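Local coordinates for GDSL-like protein (Collinsella aerofaciens ATCC 25986, PDB 7BXD) that probably hydrolyses ester or acyl bonds as a GDSL-like acyl-hydrolase of the SGNH hydrolase superfamily, though its natural substrate is not established, at residues T151-S156 / I195-Q200; S201-F206 / E227-R232; N108-N113 / L174-Y179. One frame throughout, in Å; residues are numbered along the deposited sequence. Where two conformers were deposited one is given.

Contact 1. Residues T151-S156 / I195-Q200; sequences TPCKTS and IDLYAQ
T151 and D196 join two loops beyond the C-terminal ends of neighbouring strands 146-150 and 194-195 in this SGNH-hydrolase α/β fold, where D196 is the N-cap of the short helix 197-200. The tight, buried part centres on T151. The T151 hydroxyl donates to D196 OD1 (OG1 to OD1 2.7 Å) and accepts from the helix backbone, with Y198 N at 2.9 Å from T151 OG1. Its chi1 of 55° tucks OG1 between its own backbone N and carbonyl carbon, facing the start of the helix. D196 OD1 is gripped from opposite faces of the carboxylate plane, by T151 OG1 on one and by the capping A199 N, 3.1 Å from OD1, on the other. T151 N also reaches I195 O at 3.2 Å, carrying on the parallel pairing that I195 makes with F149. On the buried side, C153 SG lies against L197 CB, and L197 continues the buried layer onto M150 and I233.

The other side faces solvent but is not slack: the partly exposed K154 and Y198 lie beside the exposed A199. The lysine chain runs straight as far as CE and bends at its last torsion (chi4 71°), which brings NZ over the tyrosine ring as a cation-pi contact, 3.5 Å from the centroid and 13° off the normal. Replacing Y198 by an alanine would probably leave the K154 ammonium without its aromatic platform and open a gap beside Q176 and A177. P152 O lies in the plane of the same ring, at its edge, and comes within 3.1 Å of Y198 CB. K154 NZ additionally donates to Y198 O at 2.8 Å, meeting it from above the carbonyl plane.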
loop_
_atom_site.group_PDB
_atom_site.type_symbol
_atom_site.label_atom_id
_atom_site.label_comp_id
_atom_site.label_asym_id
_atom_site.label_seq_id
_atom_site.Cartn_x
_atom_site.Cartn_y
_atom_site.Cartn_z
ATOM N N THR A 151 -2.173 -4.363 3.605
ATOM C CA THR A 151 -2.930 -4.856 2.458
ATOM C C THR A 151 -3.670 -3.700 1.780
ATOM O O THR A 151 -4.049 -2.725 2.440
ATOM C CB THR A 151 -3.899 -5.944 2.898
ATOM O OG1 THR A 151 -4.707 -5.394 3.951
ATOM C CG2 THR A 151 -3.185 -7.205 3.384
ATOM N N PRO A 152 -3.875 -3.790 0.464
ATOM C CA PRO A 152 -4.489 -2.671 -0.270
ATOM C C PRO A 152 -5.934 -2.472 0.126
ATOM O O PRO A 152 -6.705 -3.438 0.257
ATOM C CB PRO A 152 -4.383 -3.115 -1.745
ATOM C CG PRO A 152 -4.255 -4.641 -1.685
ATOM C CD PRO A 152 -3.429 -4.872 -0.432
ATOM N N CYS A 153 -6.323 -1.189 0.305
ATOM C CA CYS A 153 -7.698 -0.906 0.699
ATOM C C CYS A 153 -8.686 -1.309 -0.395
ATOM O O CYS A 153 -8.363 -1.362 -1.591
ATOM C CB CYS A 153 -7.868 0.585 1.008
ATOM S SG CYS A 153 -7.045 1.007 2.578
ATOM N N LYS A 154 -9.934 -1.523 0.018
ATOM C CA LYS A 154 -11.009 -1.765 -0.938
ATOM C C LYS A 154 -11.321 -0.512 -1.763
ATOM O O LYS A 154 -11.013 0.630 -1.387
ATOM C CB LYS A 154 -12.255 -2.251 -0.208
ATOM C CG LYS A 154 -12.061 -3.672 0.329
ATOM C CD LYS A 154 -13.365 -4.305 0.786
ATOM C CE LYS A 154 -13.252 -5.793 1.172
ATOM N NZ LYS A 154 -12.506 -5.965 2.462
ATOM N N THR A 155 -11.973 -0.762 -2.895
ATOM C CA THR A 155 -12.456 0.272 -3.795
ATOM C C THR A 155 -13.820 -0.147 -4.310
ATOM O O THR A 155 -14.086 -1.333 -4.548
ATOM C CB THR A 155 -11.496 0.503 -4.972
ATOM O OG1 THR A 155 -12.058 1.472 -5.870
ATOM C CG2 THR A 155 -11.145 -0.737 -5.776
ATOM N N SER A 156 -14.677 0.842 -4.520
ATOM C CA SER A 156 -15.947 0.598 -5.189
ATOM C C SER A 156 -15.845 0.707 -6.699
ATOM O O SER A 156 -16.870 0.603 -7.376
ATOM C CB SER A 156 -17.042 1.520 -4.645
ATOM O OG SER A 156 -16.637 2.876 -4.708
ATOM N N ILE A 195 -0.595 -5.112 8.579
ATOM C CA ILE A 195 -1.780 -4.349 8.990
ATOM C C ILE A 195 -2.813 -4.529 7.887
ATOM O O ILE A 195 -2.585 -4.115 6.744
ATOM C CB ILE A 195 -1.449 -2.855 9.191
ATOM C CG1 ILE A 195 -0.334 -2.676 10.225
ATOM C CG2 ILE A 195 -2.738 -2.082 9.563
ATOM C CD1 ILE A 195 0.273 -1.299 10.264
ATOM N N ASP A 196 -3.934 -5.179 8.211
ATOM C CA ASP A 196 -4.874 -5.606 7.165
ATOM C C ASP A 196 -5.891 -4.494 6.913
ATOM O O ASP A 196 -7.050 -4.548 7.361
ATOM C CB ASP A 196 -5.532 -6.928 7.547
ATOM C CG ASP A 196 -6.260 -7.573 6.382
ATOM O OD1 ASP A 196 -6.433 -6.950 5.305
ATOM O OD2 ASP A 196 -6.708 -8.723 6.570
ATOM N N LEU A 197 -5.446 -3.454 6.184
ATOM C CA LEU A 197 -6.334 -2.349 5.811
ATOM C C LEU A 197 -7.405 -2.775 4.812
ATOM O O LEU A 197 -8.517 -2.205 4.835
ATOM C CB LEU A 197 -5.541 -1.171 5.229
ATOM C CG LEU A 197 -4.582 -0.485 6.206
ATOM C CD1 LEU A 197 -3.867 0.665 5.472
ATOM C CD2 LEU A 197 -5.277 0.002 7.489
ATOM N N TYR A 198 -7.108 -3.767 3.967
ATOM C CA TYR A 198 -8.152 -4.339 3.114
ATOM C C TYR A 198 -9.381 -4.705 3.935
ATOM O O TYR A 198 -10.518 -4.374 3.569
ATOM C CB TYR A 198 -7.592 -5.567 2.402
ATOM C CG TYR A 198 -8.622 -6.296 1.564
ATOM C CD1 TYR A 198 -9.035 -5.823 0.310
ATOM C CD2 TYR A 198 -9.180 -7.503 2.026
ATOM C CE1 TYR A 198 -9.955 -6.545 -0.461
ATOM C CE2 TYR A 198 -10.082 -8.225 1.261
ATOM C CZ TYR A 198 -10.490 -7.741 0.026
ATOM O OH TYR A 198 -11.428 -8.419 -0.720
ATOM N N ALA A 199 -9.154 -5.427 5.046
ATOM C CA ALA A 199 -10.260 -5.907 5.867
ATOM C C ALA A 199 -10.715 -4.905 6.916
ATOM O O ALA A 199 -11.877 -4.986 7.343
ATOM C CB ALA A 199 -9.828 -7.200 6.574
ATOM N N GLN A 200 -9.839 -3.983 7.379
ATOM C CA GLN A 200 -10.128 -3.261 8.623
ATOM C C GLN A 200 -9.729 -1.790 8.602
ATOM O O GLN A 200 -9.518 -1.197 9.665
ATOM C CB GLN A 200 -9.460 -3.929 9.811
ATOM C CG GLN A 200 -9.983 -5.330 10.084
ATOM C CD GLN A 200 -9.652 -5.817 11.473
ATOM O OE1 GLN A 200 -9.290 -5.035 12.354
ATOM N NE2 GLN A 200 -9.719 -7.126 11.665
#

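Contact 2. Residues S201-F206 / E227-R232; sequences SGISPF and ERLAHR
S201, I203 and R228 bury the most surface where the turn after helix 197-200 packs on the C-terminal helix 223-240, on one flank of the SGNH-hydrolase α/β fold. S201 forms an ST turn: its OG accepts from I203 N at 3.2 Å, and the chain bends through G202, whose positive phi of 79° suits a glycine. The serine's CB rests on L229 CD1 at 3.9 Å, while its carbonyl oxygen lies beside the aliphatic start of R232, the arginine whose NE bonds to Q200 O.

I203 turns its CG1-CD1 branch toward the helix and lies alongside the R228 chain, the two pointing opposite ways. CD1 lies 3.8 Å from R228 CG, and CG1 follows beside CD and NE, so the isoleucine is covered by the methylenes of a polar side chain. Y214 and M215 add further cover to I203.

R228 leaves the helix with CG anti to its backbone N (chi1 178°) and stays extended as far as NE, which carries the guanidinium past the isoleucine to the glycine turn. Its NH1 is held by Y214 OH, the firmer partner. NH2 makes a weak bond to G202 O, 2.8 Å long but bent. One water completes the junction, accepting from R228 NE at 3.0 Å and donating to S201 O at 2.9 Å.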
loop_
_atom_site.group_PDB
_atom_site.type_symbol
_atom_site.label_atom_id
_atom_site.label_comp_id
_atom_site.label_asym_id
_atom_site.label_seq_id
_atom_site.Cartn_x
_atom_site.Cartn_y
_atom_site.Cartn_z
ATOM N N SER A 201 -9.680 -1.146 7.441
ATOM C CA SER A 201 -9.304 0.274 7.455
ATOM C C SER A 201 -10.300 1.167 8.185
ATOM O O SER A 201 -9.933 2.282 8.606
ATOM C CB SER A 201 -9.164 0.807 6.049
ATOM O OG SER A 201 -10.442 0.844 5.448
ATOM N N GLY A 202 -11.563 0.740 8.266
ATOM C CA GLY A 202 -12.613 1.536 8.868
ATOM C C GLY A 202 -13.161 2.620 7.968
ATOM O O GLY A 202 -13.896 3.498 8.453
ATOM N N ILE A 203 -12.863 2.586 6.677
ATOM C CA ILE A 203 -13.442 3.520 5.715
ATOM C C ILE A 203 -13.927 2.690 4.546
ATOM O O ILE A 203 -13.115 2.020 3.905
ATOM C CB ILE A 203 -12.418 4.551 5.216
ATOM C CG1 ILE A 203 -11.716 5.233 6.394
ATOM C CG2 ILE A 203 -13.134 5.558 4.309
ATOM C CD1 ILE A 203 -10.662 6.273 5.977
ATOM N N SER A 204 -15.246 2.698 4.279
ATOM C CA SER A 204 -15.767 1.829 3.215
ATOM C C SER A 204 -16.236 2.619 2.019
ATOM O O SER A 204 -17.182 3.411 2.137
ATOM C CB SER A 204 -16.927 0.967 3.692
ATOM O OG SER A 204 -17.359 0.147 2.606
ATOM N N PRO A 205 -15.699 2.367 0.826
ATOM C CA PRO A 205 -16.246 3.026 -0.365
ATOM C C PRO A 205 -17.624 2.501 -0.731
ATOM O O PRO A 205 -18.260 3.106 -1.599
ATOM C CB PRO A 205 -15.196 2.721 -1.433
ATOM C CG PRO A 205 -14.624 1.350 -0.976
ATOM C CD PRO A 205 -14.582 1.437 0.522
ATOM N N PHE A 206 -18.086 1.415 -0.117
ATOM C CA PHE A 206 -19.425 0.915 -0.397
ATOM C C PHE A 206 -20.493 1.621 0.418
ATOM O O PHE A 206 -21.681 1.291 0.268
ATOM C CB PHE A 206 -19.485 -0.597 -0.174
ATOM C CG PHE A 206 -18.552 -1.349 -1.085
ATOM C CD1 PHE A 206 -18.810 -1.414 -2.463
ATOM C CD2 PHE A 206 -17.412 -1.953 -0.611
ATOM C CE1 PHE A 206 -17.953 -2.087 -3.326
ATOM C CE2 PHE A 206 -16.546 -2.643 -1.500
ATOM C CZ PHE A 206 -16.831 -2.698 -2.848
ATOM N N GLU A 227 -6.714 11.718 6.898
ATOM C CA GLU A 227 -6.524 11.897 8.334
ATOM C C GLU A 227 -7.081 10.713 9.114
ATOM O O GLU A 227 -6.437 10.207 10.045
ATOM C CB GLU A 227 -7.161 13.223 8.779
ATOM C CG GLU A 227 -6.797 13.620 10.231
ATOM C CD GLU A 227 -7.846 13.231 11.284
ATOM O OE1 GLU A 227 -8.843 12.530 10.975
ATOM O OE2 GLU A 227 -7.652 13.601 12.459
ATOM N N ARG A 228 -8.284 10.263 8.747
ATOM C CA ARG A 228 -8.868 9.104 9.423
ATOM C C ARG A 228 -8.026 7.861 9.192
ATOM O O ARG A 228 -7.755 7.102 10.135
ATOM C CB ARG A 228 -10.307 8.933 8.923
ATOM C CG ARG A 228 -11.008 7.720 9.526
ATOM C CD ARG A 228 -12.484 7.764 9.209
ATOM N NE ARG A 228 -13.152 6.543 9.652
ATOM C CZ ARG A 228 -14.378 6.469 10.132
ATOM N NH1 ARG A 228 -15.081 7.562 10.391
ATOM N NH2 ARG A 228 -14.891 5.270 10.405
ATOM N N LEU A 229 -7.569 7.651 7.960
ATOM C CA LEU A 229 -6.715 6.501 7.682
ATOM C C LEU A 229 -5.438 6.547 8.517
ATOM O O LEU A 229 -4.971 5.512 8.990
ATOM C CB LEU A 229 -6.397 6.439 6.187
ATOM C CG LEU A 229 -5.906 5.110 5.646
ATOM C CD1 LEU A 229 -7.031 4.056 5.688
ATOM C CD2 LEU A 229 -5.422 5.289 4.224
ATOM N N ALA A 230 -4.859 7.737 8.691
ATOM C CA ALA A 230 -3.649 7.857 9.498
ATOM C C ALA A 230 -3.870 7.349 10.920
ATOM O O ALA A 230 -2.987 6.724 11.513
ATOM C CB ALA A 230 -3.166 9.298 9.554
ATOM N N HIS A 231 -5.034 7.627 11.508
ATOM C CA HIS A 231 -5.296 7.131 12.853
ATOM C C HIS A 231 -5.342 5.611 12.879
ATOM O O HIS A 231 -4.797 4.978 13.809
ATOM C CB HIS A 231 -6.594 7.742 13.376
ATOM C CG HIS A 231 -6.443 9.163 13.841
ATOM N ND1 HIS A 231 -6.440 9.529 15.169
ATOM C CD2 HIS A 231 -6.244 10.307 13.142
ATOM C CE1 HIS A 231 -6.280 10.839 15.268
ATOM N NE2 HIS A 231 -6.156 11.337 14.054
ATOM N N ARG A 232 -5.998 5.002 11.889
ATOM C CA ARG A 232 -6.057 3.539 11.842
ATOM C C ARG A 232 -4.669 2.936 11.646
ATOM O O ARG A 232 -4.330 1.912 12.259
ATOM C CB ARG A 232 -7.013 3.085 10.730
ATOM C CG ARG A 232 -7.107 1.567 10.562
ATOM C CD ARG A 232 -7.816 0.928 11.741
ATOM N NE ARG A 232 -7.792 -0.533 11.731
ATOM C CZ ARG A 232 -6.836 -1.283 12.261
ATOM N NH1 ARG A 232 -5.780 -0.717 12.804
ATOM N NH2 ARG A 232 -6.945 -2.626 12.257
HETATM O O HOH W 1 -11.126 4.334 10.187
#

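Contact 3. Residues N108-N113 / L174-Y179; sequences NDFSRN and LTQAAY
F110 lays one face of its ring over the first turn of helix 176-189, with Q176 CB almost above the ring centre, 3.8 Å from the centroid and 9° off the normal. Q176 N sits over the rim of the ring, 3.3 Å from F110 CE1. In the ring plane L174 O meets the edge, 3.4 Å from the same CE1. With CG roughly anti to the backbone N (chi1 160°), the phenylalanine ring swings out from its short helix to this position.

The Q176 chain runs on, extended, across F110 at about a right angle; its amide plane is turned 37° from the ring. Both ends of that amide are held elsewhere, OE1 by S166 OG and NE2 by C153 O, which fixes its rotation beside the ring, OE1 nearest CD2 and past the rim.

One turn later the packing is returned: Y179 sets its ring face against the backbone of the short helix, F110 CA 3.8 Å from the tyrosine centroid. D109 CB touches the CD2-CE2 side of the ring, the hydroxyl bonds to V114 O, and F127 meets the ring edge-to-face.

N108 and D109 match the end of the GxND block of SGNH hydrolases, and D109 OD1 and OD2 accept from I77 N and A78 N. The contact thus packs helix 107-111, which follows strand 100-104, on the start of helix 176-189, whose Q176 and A177 also touch Y198 of helix 197-200.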
loop_
_atom_site.group_PDB
_atom_site.type_symbol
_atom_site.label_atom_id
_atom_site.label_comp_id
_atom_site.label_asym_id
_atom_site.label_seq_id
_atom_site.Cartn_x
_atom_site.Cartn_y
_atom_site.Cartn_z
ATOM N N ASN A 108 -3.361 -1.532 -7.774
ATOM C CA ASN A 108 -3.117 -1.402 -9.216
ATOM C C ASN A 108 -2.764 -2.738 -9.863
ATOM O O ASN A 108 -3.083 -2.963 -11.042
ATOM C CB ASN A 108 -2.074 -0.341 -9.517
ATOM C CG ASN A 108 -2.545 1.035 -9.105
ATOM O OD1 ASN A 108 -3.714 1.375 -9.308
ATOM N ND2 ASN A 108 -1.644 1.838 -8.542
ATOM N N ASP A 109 -2.095 -3.638 -9.132
ATOM C CA ASP A 109 -1.847 -4.969 -9.663
ATOM C C ASP A 109 -3.163 -5.666 -9.976
ATOM O O ASP A 109 -3.292 -6.338 -11.016
ATOM C CB ASP A 109 -1.013 -5.782 -8.668
ATOM C CG ASP A 109 0.307 -5.109 -8.356
ATOM O OD1 ASP A 109 0.259 -4.078 -7.624
ATOM O OD2 ASP A 109 1.354 -5.596 -8.856
ATOM N N PHE A 110 -4.146 -5.553 -9.062
ATOM C CA PHE A 110 -5.469 -6.109 -9.296
ATOM C C PHE A 110 -6.126 -5.414 -10.493
ATOM O O PHE A 110 -6.570 -6.061 -11.443
ATOM C CB PHE A 110 -6.300 -5.911 -8.026
ATOM C CG PHE A 110 -7.799 -5.989 -8.248
ATOM C CD1 PHE A 110 -8.395 -7.154 -8.754
ATOM C CD2 PHE A 110 -8.596 -4.900 -7.940
ATOM C CE1 PHE A 110 -9.778 -7.208 -8.941
ATOM C CE2 PHE A 110 -9.967 -4.955 -8.128
ATOM C CZ PHE A 110 -10.558 -6.111 -8.636
ATOM N N SER A 111 -6.199 -4.077 -10.466
ATOM C CA SER A 111 -6.994 -3.366 -11.461
ATOM C C SER A 111 -6.358 -3.380 -12.846
ATOM O O SER A 111 -7.077 -3.230 -13.843
ATOM C CB SER A 111 -7.307 -1.938 -10.996
ATOM O OG SER A 111 -6.173 -1.103 -11.042
ATOM N N ARG A 112 -5.035 -3.529 -12.939
ATOM C CA ARG A 112 -4.339 -3.528 -14.221
ATOM C C ARG A 112 -3.774 -4.898 -14.584
ATOM O O ARG A 112 -2.859 -4.993 -15.397
ATOM C CB ARG A 112 -3.282 -2.413 -14.267
ATOM C CG ARG A 112 -3.843 -1.029 -13.972
ATOM C CD ARG A 112 -5.005 -0.708 -14.887
ATOM N NE ARG A 112 -5.324 0.713 -14.867
ATOM C CZ ARG A 112 -6.526 1.205 -15.131
ATOM N NH1 ARG A 112 -7.524 0.383 -15.423
ATOM N NH2 ARG A 112 -6.733 2.514 -15.087
ATOM N N ASN A 113 -4.336 -5.976 -14.031
ATOM C CA ASN A 113 -4.168 -7.312 -14.601
ATOM C C ASN A 113 -2.723 -7.806 -14.548
ATOM O O ASN A 113 -2.189 -8.345 -15.512
ATOM C CB ASN A 113 -4.776 -7.343 -16.002
ATOM C CG ASN A 113 -6.209 -6.963 -15.933
ATOM O OD1 ASN A 113 -6.985 -7.646 -15.272
ATOM N ND2 ASN A 113 -6.579 -5.836 -16.533
ATOM N N LEU A 174 -9.902 -12.565 -11.740
ATOM C CA LEU A 174 -9.550 -12.584 -10.325
ATOM C C LEU A 174 -10.214 -11.413 -9.610
ATOM O O LEU A 174 -10.391 -10.342 -10.182
ATOM C CB LEU A 174 -8.029 -12.466 -10.122
ATOM C CG LEU A 174 -7.206 -13.611 -10.714
ATOM C CD1 LEU A 174 -5.735 -13.282 -10.661
ATOM C CD2 LEU A 174 -7.511 -14.896 -9.928
ATOM N N THR A 175 -10.550 -11.605 -8.332
ATOM C CA THR A 175 -10.964 -10.462 -7.513
ATOM C C THR A 175 -9.768 -9.938 -6.714
ATOM O O THR A 175 -8.677 -10.539 -6.666
ATOM C CB THR A 175 -12.088 -10.795 -6.528
ATOM O OG1 THR A 175 -11.522 -11.615 -5.519
ATOM C CG2 THR A 175 -13.290 -11.501 -7.193
ATOM N N GLN A 176 -9.972 -8.793 -6.056
ATOM C CA GLN A 176 -8.883 -8.228 -5.273
ATOM C C GLN A 176 -8.461 -9.156 -4.146
ATOM O O GLN A 176 -7.291 -9.149 -3.741
ATOM C CB GLN A 176 -9.318 -6.875 -4.743
ATOM C CG GLN A 176 -8.192 -6.095 -4.083
ATOM C CD GLN A 176 -8.582 -4.659 -3.739
ATOM O OE1 GLN A 176 -9.453 -4.092 -4.393
ATOM N NE2 GLN A 176 -7.926 -4.053 -2.760
ATOM N N ALA A 177 -9.399 -9.936 -3.609
ATOM C CA ALA A 177 -9.084 -10.858 -2.524
ATOM C C ALA A 177 -7.996 -11.846 -2.898
ATOM O O ALA A 177 -7.228 -12.258 -2.019
ATOM C CB ALA A 177 -10.339 -11.607 -2.074
ATOM N N ALA A 178 -7.899 -12.256 -4.181
ATOM C CA ALA A 178 -6.836 -13.182 -4.574
ATOM C C ALA A 178 -5.470 -12.530 -4.384
ATOM O O ALA A 178 -4.491 -13.203 -4.015
ATOM C CB ALA A 178 -7.027 -13.615 -6.034
ATOM N N TYR A 179 -5.358 -11.234 -4.729
ATOM C CA TYR A 179 -4.106 -10.511 -4.549
ATOM C C TYR A 179 -3.802 -10.333 -3.057
ATOM O O TYR A 179 -2.645 -10.482 -2.628
ATOM C CB TYR A 179 -4.152 -9.156 -5.283
ATOM C CG TYR A 179 -4.188 -9.310 -6.788
ATOM C CD1 TYR A 179 -5.388 -9.640 -7.447
ATOM C CD2 TYR A 179 -3.028 -9.177 -7.537
ATOM C CE1 TYR A 179 -5.408 -9.824 -8.824
ATOM C CE2 TYR A 179 -3.034 -9.371 -8.933
ATOM C CZ TYR A 179 -4.236 -9.702 -9.564
ATOM O OH TYR A 179 -4.304 -9.878 -10.925
#

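Overall arrangement
Contacts 1 and 2 follow one another directly on one chain run, I195-Q200 leading into S201-F206; their centres lie 9 Å apart, and Q200 O bonds to R232 NE of helix 223-240. Contact 3 opens first along the chain and interleaves with contact 1, their centres 12 Å apart and joined by Q176 NE2 to C153 O. Contacts 2 and 3 do not touch, with centres about 20 Å apart. Contact 1 therefore stands between them, at the ends of neighbouring strands 146-150 and 194-195: it touches both helix 176-189 and helix 223-240 at the C-terminal end of the five-stranded parallel sheet, and contact 3 adds helix 107-111.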